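Local structure of ORF10 (Moritella marina, 6RIW) at residues Ala485-Lys488 and Thr489-Asn492; Ala790-Ser793 and Ala794-Ala798; Ile847-Ala850 and Leu851-Gln855. The protein forms the ketosynthase-chain length factor didomain of a polyunsaturated fatty acid synthase and probably condenses acyl units into 3-oxoacyl-acyl carrier protein. All blocks are in the same frame, centred on the assembly; numbering follows the deposited sequence.

Interaction 1: Ala485-Lys488 and Thr489-Asn492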
# COMPACT_ATOMS: atom_id res chain seq x y z
N ALA A 485 16.59 -22.95 5.82
CA ALA A 485 17.08 -24.20 6.43
C ALA A 485 16.63 -24.33 7.88
O ALA A 485 16.20 -25.41 8.31
CB ALA A 485 18.61 -24.27 6.32
N GLN A 486 16.69 -23.23 8.63
CA GLN A 486 16.27 -23.25 10.03
C GLN A 486 14.77 -23.44 10.17
O GLN A 486 14.30 -24.15 11.06
CB GLN A 486 16.73 -21.96 10.72
CG GLN A 486 18.23 -21.89 10.99
CD GLN A 486 18.67 -20.53 11.55
OE1 GLN A 486 17.90 -19.87 12.25
NE2 GLN A 486 19.89 -20.11 11.23
N PHE A 487 13.99 -22.81 9.28
CA PHE A 487 12.55 -23.02 9.29
C PHE A 487 12.20 -24.48 8.97
O PHE A 487 11.32 -25.07 9.60
CB PHE A 487 11.92 -22.07 8.26
CG PHE A 487 10.40 -21.90 8.36
CD1 PHE A 487 9.76 -21.79 9.58
CD2 PHE A 487 9.66 -21.79 7.19
CE1 PHE A 487 8.38 -21.60 9.64
CE2 PHE A 487 8.27 -21.61 7.23
CZ PHE A 487 7.63 -21.52 8.46
N LYS A 488 12.87 -25.05 7.98
CA LYS A 488 12.61 -26.45 7.63
C LYS A 488 12.84 -27.36 8.83
O LYS A 488 12.01 -28.21 9.16
CB LYS A 488 13.50 -26.85 6.45
CG LYS A 488 13.19 -28.23 5.85
CD LYS A 488 14.19 -28.54 4.71
CE LYS A 488 14.01 -29.96 4.17
NZ LYS A 488 14.95 -30.23 3.04
N THR A 489 13.97 -27.17 9.51
CA THR A 489 14.29 -27.98 10.69
C THR A 489 13.29 -27.76 11.81
O THR A 489 12.82 -28.71 12.45
CB THR A 489 15.68 -27.62 11.17
OG1 THR A 489 16.62 -27.96 10.14
CG2 THR A 489 16.02 -28.36 12.45
N LEU A 490 12.95 -26.50 12.07
CA LEU A 490 11.92 -26.19 13.06
C LEU A 490 10.63 -26.96 12.78
O LEU A 490 10.05 -27.56 13.69
CB LEU A 490 11.67 -24.67 13.05
CG LEU A 490 10.69 -24.14 14.10
CD1 LEU A 490 11.44 -23.82 15.37
CD2 LEU A 490 9.98 -22.89 13.58
N LEU A 491 10.14 -26.92 11.54
CA LEU A 491 8.86 -27.55 11.24
C LEU A 491 8.95 -29.06 11.37
O LEU A 491 8.02 -29.71 11.88
CB LEU A 491 8.42 -27.17 9.82
CG LEU A 491 8.16 -25.68 9.66
CD1 LEU A 491 7.97 -25.36 8.15
CD2 LEU A 491 6.92 -25.32 10.46
N ASN A 492 10.05 -29.64 10.91
CA ASN A 492 10.18 -31.10 10.94
C ASN A 492 10.25 -31.62 12.37
O ASN A 492 9.77 -32.72 12.65
CB ASN A 492 11.40 -31.54 10.15
CG ASN A 492 11.14 -31.53 8.65
OD1 ASN A 492 9.99 -31.64 8.23
ND2 ASN A 492 12.18 -31.40 7.85
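Phe487 and Leu491 meet one turn apart on helix 484-492, in the second ketosynthase-type unit of this thiolase-like didomain. The contact is an i to i+4 CH-pi interaction: Leu491 CD1 stands 3.8 Å from the centroid of the Phe487 ring, and its position 9° off the ring normal puts the methyl group almost exactly over the middle of that face. Phe487 reaches this place with CG anti to the backbone N (chi1 -166°), while Leu491 CG lies beside its own N. Leu490 meets the same ring differently, at the edge and near the ring plane, where its CD2 is 4.2 Å from Phe487 CD1.

The backbone joins the stacked residues as well, through the hydrogen bond from Leu491 N to Phe487 O (2.9 Å); three more i to i+4 bonds, donated by Thr489, Leu490 and Asn492, make up the helical ladder. On another flank, the extended Lys488 passes Asn492, with Lys488 CG 3.9 Å from Asn492 ND2. Phe478 also meets the Phe487 ring, and Ile847 and Leu851 of helix 841-854 pack on it. With a methyl group over its face and another at its edge, the ring makes a dispersive contact that needs no polar partner, whereas the polar group of Asn492 pairs outside the helix, its ND2 hydrogen-bonded to Gln855 OE1.

Interaction 2: Ala790-Ser793 and Ala794-Ala798; sequences AGIS and AADVA
Asp796 turns its carboxylate back on Ser793 because CG lies beside the backbone N (chi1 -70°), and Ser793 holds OG between its own N and carbonyl carbon (chi1 71°), facing that same carboxylate. OD2 of Asp796 takes two donors from Ser793. The backbone N is 2.8 Å from OD2 in a nearly straight bond (171°), arriving on the anti side and somewhat out of the carboxylate plane; OG, 3.0 Å from OD2, gives a weak bond. In return, Asp796 N donates a hydrogen bond to Ser793 O (2.9 Å), from above the carbonyl plane and not along a lone pair, so side chain and backbone close the same turn. With an alanine in place of Asp796, the Ser793 N-H and hydroxyl would probably lose their shared acceptor, leaving the Ser793 end of the turn without its side-chain tie. Ile792 and the aspartate run antiparallel alongside one another, Ile792 CB 3.5 Å from Asp796 OD2, and Ile792 lies roughly perpendicular to Val797, with Ile792 CD1 4.0 Å from Val797 CG2. The arrangement is a helix-to-strand link: a Schellman motif with Gly791 as its C-prime residue ends helix 776-790, and a 3-10 turn at 794-796 leads into the start of strand 797-801, weakly bonded here.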
# COMPACT_ATOMS: atom_id res chain seq x y z
N ALA A 790 -7.89 -27.30 -9.66
CA ALA A 790 -6.76 -28.21 -9.56
C ALA A 790 -7.00 -29.53 -10.27
O ALA A 790 -6.04 -30.27 -10.53
CB ALA A 790 -6.41 -28.48 -8.09
N GLY A 791 -8.26 -29.86 -10.57
CA GLY A 791 -8.57 -31.13 -11.20
C GLY A 791 -8.52 -32.33 -10.29
O GLY A 791 -8.19 -33.43 -10.75
N ILE A 792 -8.83 -32.17 -9.00
CA ILE A 792 -8.80 -33.26 -8.05
C ILE A 792 -10.11 -33.26 -7.27
O ILE A 792 -10.94 -32.36 -7.38
CB ILE A 792 -7.60 -33.19 -7.07
CG1 ILE A 792 -7.70 -31.97 -6.14
CG2 ILE A 792 -6.27 -33.21 -7.83
CD1 ILE A 792 -6.68 -32.00 -4.98
N SER A 793 -10.29 -34.30 -6.48
CA SER A 793 -11.43 -34.41 -5.59
C SER A 793 -10.98 -34.18 -4.16
O SER A 793 -9.79 -34.29 -3.84
CB SER A 793 -12.08 -35.80 -5.72
OG SER A 793 -11.22 -36.77 -5.13
N ALA A 794 -11.94 -33.85 -3.29
CA ALA A 794 -11.60 -33.61 -1.90
C ALA A 794 -10.89 -34.80 -1.27
O ALA A 794 -10.01 -34.62 -0.42
CB ALA A 794 -12.86 -33.25 -1.11
N ALA A 795 -11.23 -36.03 -1.68
CA ALA A 795 -10.58 -37.20 -1.10
C ALA A 795 -9.11 -37.31 -1.49
O ALA A 795 -8.36 -38.06 -0.85
CB ALA A 795 -11.34 -38.47 -1.52
N ASP A 796 -8.68 -36.57 -2.51
CA ASP A 796 -7.30 -36.55 -2.94
C ASP A 796 -6.39 -35.73 -2.04
O ASP A 796 -5.16 -35.75 -2.23
CB ASP A 796 -7.22 -36.00 -4.37
CG ASP A 796 -7.80 -36.95 -5.39
OD1 ASP A 796 -7.51 -38.17 -5.26
OD2 ASP A 796 -8.53 -36.49 -6.31
N VAL A 797 -6.94 -35.00 -1.08
CA VAL A 797 -6.15 -34.11 -0.23
C VAL A 797 -5.62 -34.88 0.98
O VAL A 797 -6.39 -35.48 1.74
CB VAL A 797 -6.98 -32.89 0.21
CG1 VAL A 797 -6.22 -32.08 1.25
CG2 VAL A 797 -7.32 -32.01 -1.01
N ALA A 798 -4.30 -34.84 1.16
CA ALA A 798 -3.63 -35.60 2.21
C ALA A 798 -3.73 -34.90 3.57
O ALA A 798 -3.83 -35.56 4.61
CB ALA A 798 -2.16 -35.80 1.85

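Interaction 3: Ile847-Ala850 and Leu851-Gln855; sequences IKTA and LLLDQ
Ile847 and Leu851 run alongside each other in the same direction at the start of the last two turns of helix 841-854, a largely buried helix of the second ketosynthase-type unit with its thiolase-like fold. Ile847 CG2, anti to the backbone N, comes 4.0 Å from Leu851 CD1, and both side chains touch Met474 of strand 469-478. Leu851 N is hydrogen-bonded to Ile847 O.

Lys848 follows, its chain fully extended. The aliphatic part crosses Leu852 at a slant, CE being 4.1 Å from Leu852 CD1. Lys848 is buried, and its NZ is satisfied further away, by a salt bridge to Glu801 and a hydrogen bond to Ser828, which fixes the end of this long chain while its methylenes serve as an apolar surface.

Thr849 divides its side chain by chemistry. OG1 bonds back to Ser845 O within the helix, whereas CG2 lies beside Leu853 CD1 at 3.9 Å, the two side chains parallel in direction and both touching Ile866 of strand 865-870. The bond from Leu853 N to Thr849 O, 3.0 Å long with an N-H...O angle of 169°, joins the same two residues.

Ala850, whose small side chain touches Ile471 and Met474, offers its carbonyl to the final turn. Asp854 N comes 2.8 Å from Ala850 O in a hydrogen bond more bent at 153°. Asp854 sends CG anti to its N (chi1 -169°), leading the carboxylate away from Ala850; OD1 accepts the backbone N-H of His889, while CB remains 3.3 Å from Ala850 O.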
# COMPACT_ATOMS: atom_id res chain seq x y z
N ILE A 847 4.98 -21.64 2.45
CA ILE A 847 6.34 -22.16 2.55
C ILE A 847 6.40 -23.43 3.40
O ILE A 847 7.09 -24.40 3.04
CB ILE A 847 7.29 -21.07 3.08
CG1 ILE A 847 7.46 -20.01 1.98
CG2 ILE A 847 8.67 -21.69 3.50
CD1 ILE A 847 8.43 -18.90 2.34
N LYS A 848 5.68 -23.47 4.54
CA LYS A 848 5.56 -24.72 5.28
C LYS A 848 5.09 -25.85 4.37
O LYS A 848 5.67 -26.96 4.36
CB LYS A 848 4.58 -24.59 6.45
CG LYS A 848 4.22 -25.96 7.07
CD LYS A 848 3.15 -25.87 8.17
CE LYS A 848 2.57 -27.25 8.53
NZ LYS A 848 1.46 -27.13 9.52
N THR A 849 4.02 -25.59 3.63
CA THR A 849 3.41 -26.62 2.78
C THR A 849 4.35 -27.03 1.66
O THR A 849 4.51 -28.23 1.38
CB THR A 849 2.09 -26.09 2.22
OG1 THR A 849 1.20 -25.77 3.30
CG2 THR A 849 1.42 -27.11 1.30
N ALA A 850 5.00 -26.05 1.01
CA ALA A 850 5.95 -26.39 -0.05
C ALA A 850 7.13 -27.20 0.48
O ALA A 850 7.60 -28.12 -0.19
CB ALA A 850 6.45 -25.12 -0.73
N LEU A 851 7.64 -26.87 1.68
CA LEU A 851 8.75 -27.65 2.24
C LEU A 851 8.32 -29.09 2.52
O LEU A 851 9.07 -30.03 2.24
CB LEU A 851 9.31 -26.99 3.51
CG LEU A 851 10.10 -25.67 3.39
CD1 LEU A 851 10.38 -25.05 4.79
CD2 LEU A 851 11.43 -25.84 2.62
N LEU A 852 7.11 -29.28 3.07
CA LEU A 852 6.62 -30.62 3.36
C LEU A 852 6.45 -31.44 2.09
O LEU A 852 6.82 -32.61 2.05
CB LEU A 852 5.28 -30.56 4.09
CG LEU A 852 5.27 -30.10 5.55
CD1 LEU A 852 3.87 -30.30 6.15
CD2 LEU A 852 6.32 -30.84 6.37
N LEU A 853 5.87 -30.83 1.06
CA LEU A 853 5.71 -31.52 -0.22
C LEU A 853 7.05 -31.79 -0.91
O LEU A 853 7.20 -32.83 -1.56
CB LEU A 853 4.80 -30.70 -1.13
CG LEU A 853 3.35 -30.67 -0.68
CD1 LEU A 853 2.65 -29.56 -1.45
CD2 LEU A 853 2.66 -32.00 -0.89
N ASP A 854 8.01 -30.88 -0.77
CA ASP A 854 9.34 -31.12 -1.32
C ASP A 854 10.02 -32.33 -0.68
O ASP A 854 10.89 -32.95 -1.31
CB ASP A 854 10.22 -29.89 -1.14
CG ASP A 854 11.52 -30.00 -1.92
OD1 ASP A 854 11.45 -30.25 -3.13
OD2 ASP A 854 12.61 -29.86 -1.33
N GLN A 855 9.66 -32.65 0.56
CA GLN A 855 10.20 -33.79 1.30
C GLN A 855 9.46 -35.10 1.03
O GLN A 855 9.85 -36.14 1.57
CB GLN A 855 10.13 -33.52 2.82
CG GLN A 855 11.07 -32.48 3.32
CD GLN A 855 10.65 -31.93 4.70
OE1 GLN A 855 11.16 -30.90 5.13
NE2 GLN A 855 9.73 -32.62 5.38

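Interactions 1 and 3 lie on neighbouring helices, 484-492 and 841-854, in direct contact, their centres about 10 Å apart. Phe487 CE2 packs on Ile847 CG2 at 3.8 Å, and Leu491 CD1 also meets Lys848 CA at 3.8 Å. Where both helices finish, Asn492 ND2 and Gln855 OE1, 3.0 Å apart, form a hydrogen bond. Interaction 2 touches neither: its centre is about 17 Å from that of interaction 3 and about 27 Å from that of interaction 1, with nearest atoms about 7 Å and about 14 Å apart. It is tied in indirectly, since strand 865-870 meets both Val797 and Thr849. All three lie away from the magnesium site at Met1 and Lys286.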